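Ectonucleoside triphosphate diphosphohydrolase 4 (Homo sapiens, PDB 6WG5) is a member of the GDA1/CD39 family, whose proteins share the two-lobed, actin-like fold. Local coordinates at residues A[234-240]-A[270-274]. Sequence-based numbering, arbitrary orientation.
Sequences YEVPKTV and VYRVY
One face of the Tyr234 ring receives CB of Tyr274, and the two rings meet at an oblique 50°. They sit where strand 229-235 pairs antiparallel with strand 270-279 in a mixed sheet of this actin-like fold. Tyr234 and Tyr274 form the hydrogen-bonded pair, N to O in both directions, and, being directly opposite, send both rings out on the same sheet face; Tyr234 holds CG between its backbone N and carbonyl carbon (chi1 54°), which swings the ring toward its partner. Tyrosine suits both places: the carbon frames fill the buried interior, while the hydroxyls end on backbone carbonyls, of Pro372 for Tyr234 and of Tyr370 for Tyr274.

On the face shared by Glu235 and Val273, the extended Glu235 brings its carboxylate to the edge of the Tyr271 ring, near the ring plane, with OE2 3.6 Å from CD1. Thr219 hydrogen-bonds OE1 of the buried acid, and Arg216 forms a salt bridge with OE2 while also making a cation-pi contact with Tyr271. A water links the strands too, donating to Glu235 OE2 and accepting from the backbone N of Arg272. Regular pairing stops after Glu235, yet Val236 N still reaches Arg272 O at 2.8 Å.

Val236 then turns its branches to different neighbours, CG2 to CB of Tyr274 and CG1 to the guanidinium edge of Arg272. In the conformer described, one of two modelled for Arg272, that guanidinium has Val236 O over one face and Lys238 O near its plane at an edge. Arginine is long enough to follow the departing loop, and its chain bends towards it; NH2 tentatively donates to O of the poorly ordered Lys238 at 2.8 Å, approaching from above the carbonyl plane.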
loop_
_atom_site.group_PDB
_atom_site.type_symbol
_atom_site.label_atom_id
_atom_site.label_comp_id
_atom_site.label_asym_id
_atom_site.label_seq_id
_atom_site.Cartn_x
_atom_site.Cartn_y
_atom_site.Cartn_z
ATOM N N TYR A 234 5.158 7.968 3.725
ATOM C CA TYR A 234 6.128 8.825 3.061
ATOM C C TYR A 234 7.337 9.031 3.961
ATOM O O TYR A 234 7.291 8.784 5.168
ATOM C CB TYR A 234 5.514 10.173 2.674
ATOM C CG TYR A 234 4.855 10.909 3.815
ATOM C CD1 TYR A 234 5.554 11.847 4.560
ATOM C CD2 TYR A 234 3.526 10.678 4.135
ATOM C CE1 TYR A 234 4.948 12.528 5.597
ATOM C CE2 TYR A 234 2.913 11.352 5.168
ATOM C CZ TYR A 234 3.627 12.275 5.896
ATOM O OH TYR A 234 3.007 12.944 6.927
ATOM N N GLU A 235 8.422 9.490 3.346
ATOM C CA GLU A 235 9.655 9.755 4.066
ATOM C C GLU A 235 9.588 11.113 4.748
ATOM O O GLU A 235 9.034 12.071 4.203
ATOM C CB GLU A 235 10.850 9.715 3.112
ATOM C CG GLU A 235 12.183 10.036 3.774
ATOM C CD GLU A 235 13.329 10.119 2.784
ATOM O OE1 GLU A 235 13.100 9.869 1.582
ATOM O OE2 GLU A 235 14.458 10.442 3.212
ATOM N N VAL A 236 10.160 11.186 5.944
ATOM C CA VAL A 236 10.274 12.439 6.685
ATOM C C VAL A 236 11.745 12.841 6.675
ATOM O O VAL A 236 12.504 12.429 7.563
ATOM C CB VAL A 236 9.733 12.289 8.114
ATOM C CG1 VAL A 236 9.765 13.624 8.840
ATOM C CG2 VAL A 236 8.320 11.723 8.085
ATOM N N PRO A 237 12.198 13.631 5.695
ATOM C CA PRO A 237 13.648 13.864 5.577
ATOM C C PRO A 237 14.212 14.743 6.677
ATOM O O PRO A 237 15.313 14.473 7.173
ATOM C CB PRO A 237 13.790 14.528 4.196
ATOM C CG PRO A 237 12.442 14.420 3.540
ATOM C CD PRO A 237 11.447 14.329 4.640
ATOM N N LYS A 238 13.497 15.793 7.067
ATOM C CA LYS A 238 14.021 16.778 7.999
ATOM C C LYS A 238 13.696 16.405 9.439
ATOM O O LYS A 238 12.690 15.749 9.723
ATOM C CB LYS A 238 13.457 18.166 7.691
ATOM C CG LYS A 238 14.192 18.901 6.583
ATOM C CD LYS A 238 13.648 20.311 6.403
ATOM C CE LYS A 238 14.495 21.115 5.427
ATOM N NZ LYS A 238 13.660 21.951 4.515
ATOM N N THR A 239 14.567 16.836 10.350
ATOM C CA THR A 239 14.323 16.660 11.774
ATOM C C THR A 239 12.947 17.196 12.141
ATOM O O THR A 239 12.528 18.256 11.671
ATOM C CB THR A 239 15.402 17.382 12.588
ATOM O OG1 THR A 239 16.696 16.891 12.217
ATOM C CG2 THR A 239 15.192 17.165 14.081
ATOM N N VAL A 240 12.243 16.453 12.989
ATOM C CA VAL A 240 10.896 16.810 13.418
ATOM C C VAL A 240 10.972 17.366 14.832
ATOM O O VAL A 240 11.626 16.779 15.705
ATOM C CB VAL A 240 9.952 15.597 13.355
ATOM C CG1 VAL A 240 8.541 15.994 13.769
ATOM C CG2 VAL A 240 9.946 15.001 11.959
ATOM N N VAL A 270 19.837 5.200 5.319
ATOM C CA VAL A 270 19.012 5.313 6.518
ATOM C C VAL A 270 17.826 6.214 6.200
ATOM O O VAL A 270 18.002 7.349 5.741
ATOM C CB VAL A 270 19.828 5.863 7.701
ATOM C CG1 VAL A 270 18.927 6.128 8.902
ATOM C CG2 VAL A 270 20.929 4.890 8.078
ATOM N N TYR A 271 16.617 5.713 6.451
ATOM C CA TYR A 271 15.393 6.427 6.121
ATOM C C TYR A 271 14.459 6.475 7.321
ATOM O O TYR A 271 14.391 5.524 8.105
ATOM C CB TYR A 271 14.657 5.763 4.946
ATOM C CG TYR A 271 15.385 5.874 3.631
ATOM C CD1 TYR A 271 15.195 6.969 2.804
ATOM C CD2 TYR A 271 16.265 4.884 3.216
ATOM C CE1 TYR A 271 15.861 7.081 1.604
ATOM C CE2 TYR A 271 16.936 4.984 2.016
ATOM C CZ TYR A 271 16.731 6.086 1.214
ATOM O OH TYR A 271 17.395 6.197 0.015
ATOM N N ARG A 272 13.759 7.597 7.460
ATOM C CA ARG A 272 12.661 7.744 8.407
ATOM C C ARG A 272 11.367 7.811 7.607
ATOM O O ARG A 272 11.165 8.755 6.835
ATOM C CB ARG A 272 12.838 9.000 9.260
ATOM C CG ARG A 272 11.827 9.138 10.387
ATOM C CD ARG A 272 11.936 10.482 11.099
ATOM N NE ARG A 272 13.311 10.986 11.134
ATOM C CZ ARG A 272 13.714 12.157 10.643
ATOM N NH1 ARG A 272 14.993 12.502 10.736
ATOM N NH2 ARG A 272 12.856 12.995 10.076
ATOM N N VAL A 273 10.503 6.813 7.782
ATOM C CA VAL A 273 9.268 6.701 7.013
ATOM C C VAL A 273 8.082 6.732 7.967
ATOM O O VAL A 273 8.047 5.986 8.953
ATOM C CB VAL A 273 9.246 5.421 6.160
ATOM C CG1 VAL A 273 7.968 5.350 5.340
ATOM C CG2 VAL A 273 10.465 5.371 5.254
ATOM N N TYR A 274 7.113 7.592 7.662
ATOM C CA TYR A 274 5.865 7.683 8.406
ATOM C C TYR A 274 4.822 6.806 7.732
ATOM O O TYR A 274 4.678 6.841 6.508
ATOM C CB TYR A 274 5.391 9.135 8.460
ATOM C CG TYR A 274 3.951 9.330 8.883
ATOM C CD1 TYR A 274 2.951 9.514 7.938
ATOM C CD2 TYR A 274 3.594 9.352 10.224
ATOM C CE1 TYR A 274 1.636 9.705 8.314
ATOM C CE2 TYR A 274 2.278 9.540 10.612
ATOM C CZ TYR A 274 1.305 9.719 9.652
ATOM O OH TYR A 274 -0.006 9.907 10.029
HETATM O O HOH W 1 14.745 9.638 5.858
#